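Local coordinates for synaptonemal complex protein 2 (Mus musculus, PDB 5IWZ) that helps build the axial and lateral elements of the synaptonemal complex in meiotic prophase and is required for chromosome synapsis and for inserting SYCP3 into the complex, at residues Val41-Lys47 and Asn82-Leu86; Ser244-Ile248 and Gly273-Asp277; Cys286-Gly292 and Glu372-Asp378. All blocks are in the same frame, centred on the assembly; numbering follows the deposited sequence.

This chain is the N-terminal portion of a longer protein. Its armadillo-repeat-like part holds contact 1, where Val41-Lys47 pairs with Asn82-Leu86 across a loop of 34 residues that are mostly helix. Far along the chain, contact 2 closes a shorter, likewise helical loop by bringing the start of helix 246-253 against the end of helix 260-274. Contact 3 follows, joining Cys286-Gly292 to Glu372-Asp378 over 79 residues without helix, in the Spt16M-like part. The three loops run in series; none nests in or crosses another. Contacts 2 and 3 lie about 29 Å apart between centres, while contact 1 is on the opposite side of the chain's centre from both.

Contact 1: residues Val41-Lys47 and Asn82-Leu86; sequences VKIKCSK and NIFIL
Asn82 holds its side-chain amide against the backbone of Val41, and ND2 donates to Val41 O over 2.6 Å, in the carbonyl plane and only 14° out of its own amide plane. A chi1 of -69° puts CG beside the backbone N of Asn82, from where ND2 meets Val41 O; Asn82 CB lies 4.2 Å from Ile43 CD1. On one face of the pairing the Phe84 ring slants against Lys42, whose chain bends at its far end and sets NZ 3.9 Å from Phe84 CZ, in an oblique approach. The backbones between form a parallel beta pair, strand 43-45 beside strand 83-85, in a small three-stranded sheet completed by strand 88-89. Ile43 N binds Asn82 O, Phe84 N returns to Ile43 O at 2.9 Å, and Cys45 N reaches Phe84 O at 2.8 Å. The other face carries Ile43, Cys45, Ile83 and Ile85. There Cys45 SG meets the CG2 branch of Ile83 at 3.8 Å, and Ile85 sets CG1 4.1 Å from Cys45 CB. Helix 13-23 covers this apolar face through Leu13, which touches Ile43 and Ile83, while Ile85 rests on Thr93 and Met94 of helix 90-97.

Contact 2: residues Ser244-Ile248 and Gly273-Asp277; sequences SMDFI and GILGD
At the open end of a pair of consecutive helices, Met245, Phe247 and Ile248 gather round Ile274: the start of helix 246-253 meets the last turn of helix 260-274. Phe247 and Ile274 approach from opposite directions. The isoleucine's CG1 branch lies over one face of the ring, 3.8 Å from its centroid and 26° off the normal, a CH-pi contact displaced toward the rim. The nearest ring atom is CD1 of Phe247, 3.4 Å from Ile274 CG1; CE1 lies beside Ile274 CB as well. The first torsion of Ile274 (chi1 -156°) sets CG1 opposite the backbone N, laying it over the Phe247 ring, and leaves CG2 between N and the carbonyl carbon, turned to Ile248.

The sulfur of Met245 touches both branches, SD coming within 3.6 Å of Ile274 CG2 and 3.7 Å of Ile274 CG1. Ile248 CG1 lies 3.7 Å from Ile274 CG2. Met245 is the N-cap residue of helix 246-253; its extended chi1 and chi2 carry SD across to Ile274, and the bend at chi3 turns the terminal methyl CE aside. The contact closes a helical hairpin and lies at the surface; 24 residues, 18 of them helical, separate its two segments. Farther along, Ile248 CD1 touches Leu275 CD2 at 4.3 Å, a looser apolar meeting near the point where the chain leaves the helix. Gly276, with positive phi, is the first residue there to abandon helical angles. One turn back in helix 260-274, Phe247 also touches Leu270 and Ile248 touches Val271.

Contact 3: residues Cys286-Gly292 and Glu372-Asp378; sequences CLSAFLG and ELLFYFD
Ala289 and Phe375 form a non-hydrogen-bonded pair on the buried face of an antiparallel ladder, the methyl of Ala289 lying 3.9 Å from CD1 of the Phe375 ring, in an oblique approach. Toward one end of this face Leu291 and Leu373 cross at an angle, CD1 of Leu291 against CD2 of Leu373 at 4.0 Å. Toward the other, Cys286 enters the apolar layer: SG stands above the face of the Phe377 ring, 4.8 Å from its centroid, in a distant sulfur-aromatic contact. Its CB touches CE1 of the same ring. The first torsion of Cys286, with SG opposite the backbone N (chi1 173°), swings the sulfur along the partner strand to the edge of the Phe375 ring.

The other face holds Phe290, Leu374 and Tyr376. Phe290 and Tyr376 meet obliquely, their planes at 80° and CD2 of Phe290 at the edge of the tyrosine ring, 3.9 Å from CE1. Ser288 OG sits obliquely against that ring, 3.5 Å from Tyr376 CD1.

Five backbone hydrogen bonds join the strands. Phe290 and Leu374 exchange a reciprocal pair; beyond them Tyr376 N donates almost straight to Ser288 O, and Tyr376 O receives Leu287 N at 2.7 Å. At the other end Gly292 N reaches Glu372 O at 2.8 Å.

The ladder lies in the five-stranded antiparallel sheet of the Spt16M-like part, whose family is grouped with pleckstrin-homology-like domains, consistent with two packed antiparallel sheets. Strand 288-291 pairs on its other side with strand 294-295 and strand 372-378 with strand 352-359; Ile309 of strand 308-312, in the four-stranded sheet, packs on Cys286, Phe375 and Phe377.

Contact 1: residues Val41-Lys47 and Asn82-Leu86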
ATOM      1  N   VAL A  41     -15.385 -27.153   9.905  1.00 56.49           N
ATOM      2  CA  VAL A  41     -16.006 -26.621  11.118  1.00 61.41           C
ATOM      3  C   VAL A  41     -17.057 -25.567  10.787  1.00 61.14           C
ATOM      4  O   VAL A  41     -16.873 -24.719   9.898  1.00 64.49           O
ATOM      5  CB  VAL A  41     -14.942 -26.046  12.069  1.00 61.44           C
ATOM      6  CG1 VAL A  41     -15.580 -25.664  13.416  1.00 58.34           C
ATOM      7  CG2 VAL A  41     -13.818 -27.040  12.272  1.00 59.51           C
ATOM      8  N   LYS A  42     -18.163 -25.609  11.526  1.00 51.45           N
ATOM      9  CA  LYS A  42     -19.248 -24.644  11.425  1.00 51.49           C
ATOM     10  C   LYS A  42     -19.295 -23.824  12.705  1.00 51.82           C
ATOM     11  O   LYS A  42     -19.459 -24.380  13.798  1.00 52.54           O
ATOM     12  CB  LYS A  42     -20.582 -25.349  11.189  1.00 55.10           C
ATOM     13  CG  LYS A  42     -20.584 -26.197   9.930  1.00 58.12           C
ATOM     14  CD  LYS A  42     -21.962 -26.699   9.582  1.00 54.87           C
ATOM     15  CE  LYS A  42     -22.087 -26.818   8.083  1.00 60.01           C
ATOM     16  NZ  LYS A  42     -20.766 -26.610   7.431  1.00 63.73           N
ATOM     17  N   ILE A  43     -19.148 -22.511  12.566  1.00 50.87           N
ATOM     18  CA  ILE A  43     -19.219 -21.585  13.689  1.00 44.38           C
ATOM     19  C   ILE A  43     -20.595 -20.946  13.681  1.00 48.84           C
ATOM     20  O   ILE A  43     -20.953 -20.233  12.737  1.00 51.29           O
ATOM     21  CB  ILE A  43     -18.123 -20.516  13.616  1.00 39.75           C
ATOM     22  CG1 ILE A  43     -16.751 -21.169  13.436  1.00 40.83           C
ATOM     23  CG2 ILE A  43     -18.158 -19.663  14.873  1.00 39.42           C
ATOM     24  CD1 ILE A  43     -15.624 -20.171  13.109  1.00 37.58           C
ATOM     25  N   LYS A  44     -21.369 -21.202  14.730  1.00 46.11           N
ATOM     26  CA  LYS A  44     -22.696 -20.626  14.839  1.00 45.54           C
ATOM     27  C   LYS A  44     -22.597 -19.234  15.446  1.00 41.67           C
ATOM     28  O   LYS A  44     -22.010 -19.055  16.517  1.00 42.44           O
ATOM     29  CB  LYS A  44     -23.600 -21.516  15.687  1.00 47.10           C
ATOM     30  CG  LYS A  44     -24.873 -20.828  16.131  1.00 63.98           C
ATOM     31  CD  LYS A  44     -25.174 -21.084  17.599  1.00 71.50           C
ATOM     32  CE  LYS A  44     -26.274 -20.152  18.099  1.00 71.99           C
ATOM     33  NZ  LYS A  44     -25.803 -18.729  18.162  1.00 69.52           N
ATOM     34  N   CYS A  45     -23.170 -18.251  14.759  1.00 36.75           N
ATOM     35  CA  CYS A  45     -23.221 -16.884  15.250  1.00 41.45           C
ATOM     36  C   CYS A  45     -24.645 -16.356  15.191  1.00 45.54           C
ATOM     37  O   CYS A  45     -25.463 -16.796  14.376  1.00 50.26           O
ATOM     38  CB  CYS A  45     -22.306 -15.968  14.443  1.00 40.80           C
ATOM     39  SG  CYS A  45     -20.591 -16.366  14.669  1.00 41.53           S
ATOM     40  N   SER A  46     -24.918 -15.379  16.041  1.00 40.42           N
ATOM     41  CA  SER A  46     -26.260 -14.847  16.164  1.00 41.02           C
ATOM     42  C   SER A  46     -26.495 -13.692  15.199  1.00 40.78           C
ATOM     43  O   SER A  46     -25.585 -13.189  14.536  1.00 38.62           O
ATOM     44  CB  SER A  46     -26.517 -14.378  17.587  1.00 41.62           C
ATOM     45  OG  SER A  46     -25.885 -13.131  17.790  1.00 41.83           O
ATOM     46  N   LYS A  47     -27.759 -13.271  15.152  1.00 43.50           N
ATOM     47  CA  LYS A  47     -28.181 -12.115  14.373  1.00 41.32           C
ATOM     48  C   LYS A  47     -27.534 -10.830  14.879  1.00 41.39           C
ATOM     49  O   LYS A  47     -27.386  -9.866  14.115  1.00 42.96           O
ATOM     50  CB  LYS A  47     -29.711 -12.013  14.440  1.00 46.04           C
ATOM     51  CG  LYS A  47     -30.362 -11.175  13.378  1.00 54.93           C
ATOM     52  CD  LYS A  47     -30.468 -11.931  12.060  1.00 65.69           C
ATOM     53  CE  LYS A  47     -31.440 -11.232  11.102  1.00 68.69           C
ATOM     54  NZ  LYS A  47     -31.077 -11.508   9.679  1.00 68.95           N
ATOM     55  N   ASN A  82     -16.589 -19.816   7.510  1.00 47.75           N
ATOM     56  CA  ASN A  82     -17.084 -20.886   8.365  1.00 42.45           C
ATOM     57  C   ASN A  82     -18.161 -20.413   9.325  1.00 38.25           C
ATOM     58  O   ASN A  82     -18.607 -21.194  10.170  1.00 39.97           O
ATOM     59  CB  ASN A  82     -15.934 -21.516   9.159  1.00 44.15           C
ATOM     60  CG  ASN A  82     -14.984 -22.295   8.284  1.00 53.89           C
ATOM     61  OD1 ASN A  82     -14.035 -21.740   7.718  1.00 54.65           O
ATOM     62  ND2 ASN A  82     -15.228 -23.596   8.167  1.00 56.02           N
ATOM     63  N   ILE A  83     -18.584 -19.175   9.217  1.00 37.62           N
ATOM     64  CA  ILE A  83     -19.596 -18.590  10.082  1.00 31.71           C
ATOM     65  C   ILE A  83     -20.957 -18.793   9.440  1.00 43.27           C
ATOM     66  O   ILE A  83     -21.107 -18.662   8.221  1.00 45.04           O
ATOM     67  CB  ILE A  83     -19.295 -17.096  10.314  1.00 43.15           C
ATOM     68  CG1 ILE A  83     -18.069 -16.950  11.225  1.00 48.44           C
ATOM     69  CG2 ILE A  83     -20.494 -16.370  10.894  1.00 48.84           C
ATOM     70  CD1 ILE A  83     -17.612 -15.525  11.416  1.00 49.60           C
ATOM     71  N   PHE A  84     -21.948 -19.139  10.262  1.00 35.31           N
ATOM     72  CA  PHE A  84     -23.326 -19.280   9.837  1.00 47.51           C
ATOM     73  C   PHE A  84     -24.198 -18.549  10.841  1.00 42.70           C
ATOM     74  O   PHE A  84     -23.918 -18.558  12.040  1.00 43.88           O
ATOM     75  CB  PHE A  84     -23.726 -20.765   9.708  1.00 49.92           C
ATOM     76  CG  PHE A  84     -22.940 -21.509   8.655  1.00 52.81           C
ATOM     77  CD1 PHE A  84     -23.420 -21.620   7.358  1.00 50.59           C
ATOM     78  CD2 PHE A  84     -21.707 -22.070   8.955  1.00 53.70           C
ATOM     79  CE1 PHE A  84     -22.682 -22.286   6.377  1.00 49.30           C
ATOM     80  CE2 PHE A  84     -20.964 -22.740   7.980  1.00 52.64           C
ATOM     81  CZ  PHE A  84     -21.456 -22.848   6.690  1.00 46.33           C
ATOM     82  N   ILE A  85     -25.214 -17.863  10.339  1.00 38.21           N
ATOM     83  CA  ILE A  85     -26.162 -17.132  11.170  1.00 41.79           C
ATOM     84  C   ILE A  85     -27.553 -17.637  10.813  1.00 47.50           C
ATOM     85  O   ILE A  85     -27.992 -17.487   9.663  1.00 46.32           O
ATOM     86  CB  ILE A  85     -26.058 -15.610  10.963  1.00 46.00           C
ATOM     87  CG1 ILE A  85     -24.626 -15.135  11.226  1.00 45.83           C
ATOM     88  CG2 ILE A  85     -27.036 -14.873  11.867  1.00 44.96           C
ATOM     89  CD1 ILE A  85     -24.397 -13.664  10.913  1.00 52.43           C
ATOM     90  N   LEU A  86     -28.231 -18.250  11.789  1.00 44.38           N
ATOM     91  CA  LEU A  86     -29.542 -18.867  11.592  1.00 54.38           C
ATOM     92  C   LEU A  86     -29.559 -19.743  10.339  1.00 57.94           C
ATOM     93  O   LEU A  86     -30.476 -19.686   9.519  1.00 63.36           O
ATOM     94  CB  LEU A  86     -30.642 -17.805  11.543  1.00 57.52           C
ATOM     95  CG  LEU A  86     -30.726 -16.982  12.831  1.00 58.13           C
ATOM     96  CD1 LEU A  86     -31.851 -15.966  12.770  1.00 53.14           C
ATOM     97  CD2 LEU A  86     -30.862 -17.893  14.057  1.00 61.11           C
TER

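Contact 2: residues Ser244-Ile248 and Gly273-Asp277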
ATOM      1  N   SER A 244      -1.753  21.067 -15.858  1.00 56.27           N
ATOM      2  CA  SER A 244      -1.646  22.436 -16.356  1.00 60.72           C
ATOM      3  C   SER A 244      -0.524  22.579 -17.382  1.00 65.97           C
ATOM      4  O   SER A 244      -0.650  23.353 -18.340  1.00 65.94           O
ATOM      5  CB  SER A 244      -1.418  23.403 -15.192  1.00 62.66           C
ATOM      6  OG  SER A 244      -2.476  23.357 -14.249  1.00 70.36           O
ATOM      7  N   MET A 245       0.579  21.854 -17.197  1.00 63.73           N
ATOM      8  CA  MET A 245       1.739  22.007 -18.070  1.00 59.00           C
ATOM      9  C   MET A 245       1.516  21.226 -19.364  1.00 55.72           C
ATOM     10  O   MET A 245       1.264  20.018 -19.326  1.00 52.78           O
ATOM     11  CB  MET A 245       3.015  21.537 -17.368  1.00 53.94           C
ATOM     12  CG  MET A 245       4.191  21.347 -18.340  1.00 68.58           C
ATOM     13  SD  MET A 245       5.856  21.052 -17.660  1.00 71.64           S
ATOM     14  CE  MET A 245       5.941  22.249 -16.338  1.00 70.73           C
ATOM     15  N   ASP A 246       1.629  21.914 -20.507  1.00 58.78           N
ATOM     16  CA  ASP A 246       1.375  21.272 -21.798  1.00 57.44           C
ATOM     17  C   ASP A 246       2.293  20.073 -22.018  1.00 51.83           C
ATOM     18  O   ASP A 246       1.838  18.999 -22.436  1.00 44.57           O
ATOM     19  CB  ASP A 246       1.533  22.285 -22.931  1.00 63.68           C
ATOM     20  CG  ASP A 246       0.382  23.274 -22.990  1.00 65.67           C
ATOM     21  OD1 ASP A 246       0.322  24.062 -23.959  1.00 63.01           O
ATOM     22  OD2 ASP A 246      -0.463  23.260 -22.069  1.00 68.19           O
ATOM     23  N   PHE A 247       3.590  20.240 -21.730  1.00 45.03           N
ATOM     24  CA  PHE A 247       4.548  19.145 -21.848  1.00 47.64           C
ATOM     25  C   PHE A 247       4.064  17.892 -21.124  1.00 50.66           C
ATOM     26  O   PHE A 247       4.170  16.781 -21.653  1.00 57.79           O
ATOM     27  CB  PHE A 247       5.904  19.599 -21.297  1.00 52.69           C
ATOM     28  CG  PHE A 247       6.979  18.551 -21.360  1.00 61.90           C
ATOM     29  CD1 PHE A 247       7.150  17.644 -20.315  1.00 63.58           C
ATOM     30  CD2 PHE A 247       7.846  18.493 -22.446  1.00 70.00           C
ATOM     31  CE1 PHE A 247       8.147  16.682 -20.362  1.00 65.68           C
ATOM     32  CE2 PHE A 247       8.848  17.536 -22.502  1.00 68.93           C
ATOM     33  CZ  PHE A 247       9.000  16.629 -21.454  1.00 69.08           C
ATOM     34  N   ILE A 248       3.509  18.053 -19.923  1.00 50.79           N
ATOM     35  CA  ILE A 248       3.093  16.903 -19.123  1.00 50.77           C
ATOM     36  C   ILE A 248       1.779  16.322 -19.642  1.00 43.26           C
ATOM     37  O   ILE A 248       1.625  15.101 -19.754  1.00 40.83           O
ATOM     38  CB  ILE A 248       2.998  17.301 -17.634  1.00 50.97           C
ATOM     39  CG1 ILE A 248       4.406  17.586 -17.075  1.00 53.39           C
ATOM     40  CG2 ILE A 248       2.255  16.227 -16.828  1.00 48.34           C
ATOM     41  CD1 ILE A 248       4.424  18.165 -15.664  1.00 55.30           C
ATOM     42  N   GLY A 273      11.446  14.629 -14.869  1.00 35.52           N
ATOM     43  CA  GLY A 273      12.509  15.377 -15.512  1.00 40.35           C
ATOM     44  C   GLY A 273      12.121  16.822 -15.754  1.00 40.36           C
ATOM     45  O   GLY A 273      12.865  17.741 -15.405  1.00 44.74           O
ATOM     46  N   ILE A 274      10.930  17.043 -16.317  1.00 41.63           N
ATOM     47  CA  ILE A 274      10.539  18.403 -16.691  1.00 45.70           C
ATOM     48  C   ILE A 274      10.332  19.276 -15.457  1.00 40.37           C
ATOM     49  O   ILE A 274      10.464  20.502 -15.529  1.00 40.41           O
ATOM     50  CB  ILE A 274       9.279  18.386 -17.582  1.00 43.89           C
ATOM     51  CG1 ILE A 274       9.217  19.656 -18.435  1.00 48.99           C
ATOM     52  CG2 ILE A 274       8.018  18.329 -16.741  1.00 38.52           C
ATOM     53  CD1 ILE A 274      10.527  20.005 -19.112  1.00 51.14           C
ATOM     54  N   LEU A 275       9.997  18.681 -14.317  1.00 37.80           N
ATOM     55  CA  LEU A 275       9.764  19.489 -13.127  1.00 42.51           C
ATOM     56  C   LEU A 275      11.041  20.129 -12.596  1.00 47.66           C
ATOM     57  O   LEU A 275      10.952  21.021 -11.744  1.00 48.11           O
ATOM     58  CB  LEU A 275       9.114  18.636 -12.029  1.00 37.41           C
ATOM     59  CG  LEU A 275       7.651  18.284 -12.305  1.00 34.91           C
ATOM     60  CD1 LEU A 275       7.164  17.358 -11.228  1.00 29.31           C
ATOM     61  CD2 LEU A 275       6.805  19.541 -12.355  1.00 36.36           C
ATOM     62  N   GLY A 276      12.212  19.698 -13.074  1.00 47.51           N
ATOM     63  CA  GLY A 276      13.462  20.326 -12.669  1.00 48.95           C
ATOM     64  C   GLY A 276      13.630  20.272 -11.166  1.00 48.58           C
ATOM     65  O   GLY A 276      13.269  19.293 -10.517  1.00 49.34           O
ATOM     66  N   ASP A 277      14.130  21.361 -10.589  1.00 49.78           N
ATOM     67  CA  ASP A 277      14.402  21.393  -9.156  1.00 55.09           C
ATOM     68  C   ASP A 277      13.140  21.362  -8.305  1.00 51.20           C
ATOM     69  O   ASP A 277      13.245  21.328  -7.076  1.00 53.71           O
ATOM     70  CB  ASP A 277      15.242  22.622  -8.832  1.00 68.59           C
ATOM     71  CG  ASP A 277      16.429  22.745  -9.750  1.00 82.51           C
ATOM     72  OD1 ASP A 277      16.248  22.692 -10.980  1.00 86.79           O
ATOM     73  OD2 ASP A 277      17.570  22.859  -9.270  1.00 90.09           O
TER

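Contact 3: residues Cys286-Gly292 and Glu372-Asp378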
ATOM      1  N   CYS A 286      21.490   3.267 -13.603  1.00 27.11           N
ATOM      2  CA  CYS A 286      22.458   2.610 -12.742  1.00 24.36           C
ATOM      3  C   CYS A 286      23.225   1.567 -13.549  1.00 29.37           C
ATOM      4  O   CYS A 286      22.650   0.885 -14.406  1.00 28.21           O
ATOM      5  CB  CYS A 286      21.750   1.962 -11.552  1.00 24.79           C
ATOM      6  SG  CYS A 286      22.773   0.938 -10.491  1.00 30.46           S
ATOM      7  N   LEU A 287      24.527   1.468 -13.293  1.00 27.17           N
ATOM      8  CA  LEU A 287      25.373   0.564 -14.066  1.00 30.56           C
ATOM      9  C   LEU A 287      25.235  -0.878 -13.588  1.00 28.75           C
ATOM     10  O   LEU A 287      25.150  -1.796 -14.409  1.00 31.67           O
ATOM     11  CB  LEU A 287      26.839   1.012 -13.975  1.00 26.98           C
ATOM     12  CG  LEU A 287      27.072   2.457 -14.436  1.00 29.38           C
ATOM     13  CD1 LEU A 287      28.485   2.929 -14.077  1.00 28.51           C
ATOM     14  CD2 LEU A 287      26.823   2.579 -15.964  1.00 28.44           C
ATOM     15  N   SER A 288      25.227  -1.089 -12.271  1.00 24.77           N
ATOM     16  CA  SER A 288      25.090  -2.396 -11.637  1.00 27.70           C
ATOM     17  C   SER A 288      24.817  -2.201 -10.147  1.00 32.41           C
ATOM     18  O   SER A 288      25.241  -1.206  -9.546  1.00 31.72           O
ATOM     19  CB  SER A 288      26.345  -3.261 -11.837  1.00 36.24           C
ATOM     20  OG  SER A 288      27.485  -2.615 -11.311  1.00 41.06           O
ATOM     21  N   ALA A 289      24.096  -3.157  -9.561  1.00 32.83           N
ATOM     22  CA  ALA A 289      23.743  -3.113  -8.151  1.00 29.25           C
ATOM     23  C   ALA A 289      24.096  -4.443  -7.514  1.00 26.33           C
ATOM     24  O   ALA A 289      24.032  -5.483  -8.173  1.00 29.01           O
ATOM     25  CB  ALA A 289      22.254  -2.808  -7.952  1.00 23.28           C
ATOM     26  N   PHE A 290      24.498  -4.388  -6.232  1.00 25.85           N
ATOM     27  CA  PHE A 290      24.940  -5.540  -5.447  1.00 32.13           C
ATOM     28  C   PHE A 290      24.317  -5.535  -4.051  1.00 32.00           C
ATOM     29  O   PHE A 290      24.234  -4.490  -3.400  1.00 28.54           O
ATOM     30  CB  PHE A 290      26.471  -5.566  -5.291  1.00 29.41           C
ATOM     31  CG  PHE A 290      27.195  -5.844  -6.574  1.00 31.96           C
ATOM     32  CD1 PHE A 290      27.697  -7.106  -6.839  1.00 28.59           C
ATOM     33  CD2 PHE A 290      27.332  -4.854  -7.543  1.00 29.12           C
ATOM     34  CE1 PHE A 290      28.345  -7.373  -8.040  1.00 33.55           C
ATOM     35  CE2 PHE A 290      27.982  -5.115  -8.748  1.00 32.57           C
ATOM     36  CZ  PHE A 290      28.490  -6.373  -8.995  1.00 34.88           C
ATOM     37  N   LEU A 291      23.891  -6.713  -3.595  1.00 29.82           N
ATOM     38  CA  LEU A 291      23.570  -6.967  -2.188  1.00 32.81           C
ATOM     39  C   LEU A 291      24.707  -7.795  -1.606  1.00 34.16           C
ATOM     40  O   LEU A 291      24.842  -8.974  -1.939  1.00 32.79           O
ATOM     41  CB  LEU A 291      22.237  -7.700  -2.051  1.00 30.31           C
ATOM     42  CG  LEU A 291      21.909  -8.161  -0.635  1.00 30.58           C
ATOM     43  CD1 LEU A 291      21.834  -6.936   0.264  1.00 33.05           C
ATOM     44  CD2 LEU A 291      20.576  -8.899  -0.618  1.00 30.51           C
ATOM     45  N   GLY A 292      25.521  -7.191  -0.741  1.00 31.17           N
ATOM     46  CA  GLY A 292      26.723  -7.885  -0.307  1.00 35.93           C
ATOM     47  C   GLY A 292      27.611  -8.128  -1.519  1.00 45.91           C
ATOM     48  O   GLY A 292      27.955  -7.198  -2.261  1.00 39.54           O
ATOM     49  N   GLU A 372      24.593  -4.806   3.112  1.00 26.31           N
ATOM     50  CA  GLU A 372      25.035  -3.621   2.403  1.00 32.98           C
ATOM     51  C   GLU A 372      24.561  -3.711   0.963  1.00 28.15           C
ATOM     52  O   GLU A 372      24.594  -4.781   0.354  1.00 26.98           O
ATOM     53  CB  GLU A 372      26.563  -3.477   2.467  1.00 40.59           C
ATOM     54  CG  GLU A 372      27.305  -4.760   2.144  1.00 58.66           C
ATOM     55  CD  GLU A 372      28.802  -4.630   2.343  1.00 71.78           C
ATOM     56  OE1 GLU A 372      29.412  -5.547   2.947  1.00 76.03           O
ATOM     57  OE2 GLU A 372      29.360  -3.597   1.903  1.00 70.51           O
ATOM     58  N   LEU A 373      24.093  -2.587   0.444  1.00 21.89           N
ATOM     59  CA  LEU A 373      23.669  -2.448  -0.939  1.00 28.49           C
ATOM     60  C   LEU A 373      24.627  -1.499  -1.637  1.00 28.57           C
ATOM     61  O   LEU A 373      24.906  -0.411  -1.122  1.00 26.17           O
ATOM     62  CB  LEU A 373      22.238  -1.909  -1.019  1.00 27.13           C
ATOM     63  CG  LEU A 373      21.128  -2.920  -0.744  1.00 26.81           C
ATOM     64  CD1 LEU A 373      19.847  -2.167  -0.402  1.00 27.31           C
ATOM     65  CD2 LEU A 373      20.921  -3.804  -1.971  1.00 29.79           C
ATOM     66  N   LEU A 374      25.122  -1.911  -2.802  1.00 24.69           N
ATOM     67  CA  LEU A 374      26.069  -1.140  -3.597  1.00 23.63           C
ATOM     68  C   LEU A 374      25.431  -0.791  -4.933  1.00 24.45           C
ATOM     69  O   LEU A 374      24.879  -1.664  -5.611  1.00 27.11           O
ATOM     70  CB  LEU A 374      27.366  -1.929  -3.838  1.00 30.75           C
ATOM     71  CG  LEU A 374      28.424  -2.031  -2.739  1.00 34.87           C
ATOM     72  CD1 LEU A 374      27.912  -2.716  -1.444  1.00 34.04           C
ATOM     73  CD2 LEU A 374      29.631  -2.770  -3.297  1.00 35.49           C
ATOM     74  N   PHE A 375      25.485   0.484  -5.298  1.00 20.27           N
ATOM     75  CA  PHE A 375      24.975   0.967  -6.571  1.00 25.27           C
ATOM     76  C   PHE A 375      26.109   1.687  -7.290  1.00 27.22           C
ATOM     77  O   PHE A 375      26.705   2.617  -6.731  1.00 26.40           O
ATOM     78  CB  PHE A 375      23.785   1.913  -6.369  1.00 20.34           C
ATOM     79  CG  PHE A 375      22.627   1.305  -5.599  1.00 23.57           C
ATOM     80  CD1 PHE A 375      21.578   0.679  -6.273  1.00 30.03           C
ATOM     81  CD2 PHE A 375      22.592   1.357  -4.220  1.00 19.33           C
ATOM     82  CE1 PHE A 375      20.514   0.125  -5.579  1.00 33.65           C
ATOM     83  CE2 PHE A 375      21.526   0.800  -3.506  1.00 23.96           C
ATOM     84  CZ  PHE A 375      20.486   0.187  -4.192  1.00 27.12           C
ATOM     85  N   TYR A 376      26.420   1.249  -8.509  1.00 22.73           N
ATOM     86  CA  TYR A 376      27.426   1.907  -9.343  1.00 23.47           C
ATOM     87  C   TYR A 376      26.741   2.800 -10.369  1.00 24.85           C
ATOM     88  O   TYR A 376      25.840   2.356 -11.089  1.00 28.14           O
ATOM     89  CB  TYR A 376      28.311   0.882 -10.060  1.00 32.72           C
ATOM     90  CG  TYR A 376      29.255   0.123  -9.152  1.00 32.46           C
ATOM     91  CD1 TYR A 376      28.848  -1.054  -8.529  1.00 38.12           C
ATOM     92  CD2 TYR A 376      30.549   0.576  -8.919  1.00 28.89           C
ATOM     93  CE1 TYR A 376      29.697  -1.756  -7.696  1.00 37.40           C
ATOM     94  CE2 TYR A 376      31.416  -0.125  -8.088  1.00 30.46           C
ATOM     95  CZ  TYR A 376      30.982  -1.289  -7.485  1.00 38.30           C
ATOM     96  OH  TYR A 376      31.823  -1.990  -6.658  1.00 47.62           O
ATOM     97  N   PHE A 377      27.167   4.056 -10.426  1.00 23.08           N
ATOM     98  CA  PHE A 377      26.606   5.059 -11.313  1.00 23.52           C
ATOM     99  C   PHE A 377      27.700   5.678 -12.176  1.00 29.55           C
ATOM    100  O   PHE A 377      28.876   5.677 -11.813  1.00 27.41           O
ATOM    101  CB  PHE A 377      25.929   6.183 -10.524  1.00 26.34           C
ATOM    102  CG  PHE A 377      24.734   5.742  -9.721  1.00 30.21           C
ATOM    103  CD1 PHE A 377      23.478   5.638 -10.312  1.00 27.01           C
ATOM    104  CD2 PHE A 377      24.863   5.470  -8.373  1.00 21.69           C
ATOM    105  CE1 PHE A 377      22.365   5.258  -9.560  1.00 25.51           C
ATOM    106  CE2 PHE A 377      23.756   5.081  -7.615  1.00 26.04           C
ATOM    107  CZ  PHE A 377      22.512   4.965  -8.213  1.00 26.63           C
ATOM    108  N   ASP A 378      27.291   6.217 -13.323  1.00 34.72           N
ATOM    109  CA  ASP A 378      28.178   7.055 -14.114  1.00 37.75           C
ATOM    110  C   ASP A 378      28.638   8.261 -13.293  1.00 37.68           C
ATOM    111  O   ASP A 378      27.861   8.858 -12.547  1.00 26.03           O
ATOM    112  CB  ASP A 378      27.471   7.524 -15.377  1.00 41.42           C
ATOM    113  CG  ASP A 378      28.386   8.332 -16.281  1.00 47.81           C
ATOM    114  OD1 ASP A 378      29.173   7.711 -17.025  1.00 58.35           O
ATOM    115  OD2 ASP A 378      28.333   9.577 -16.227  1.00 39.48           O
TER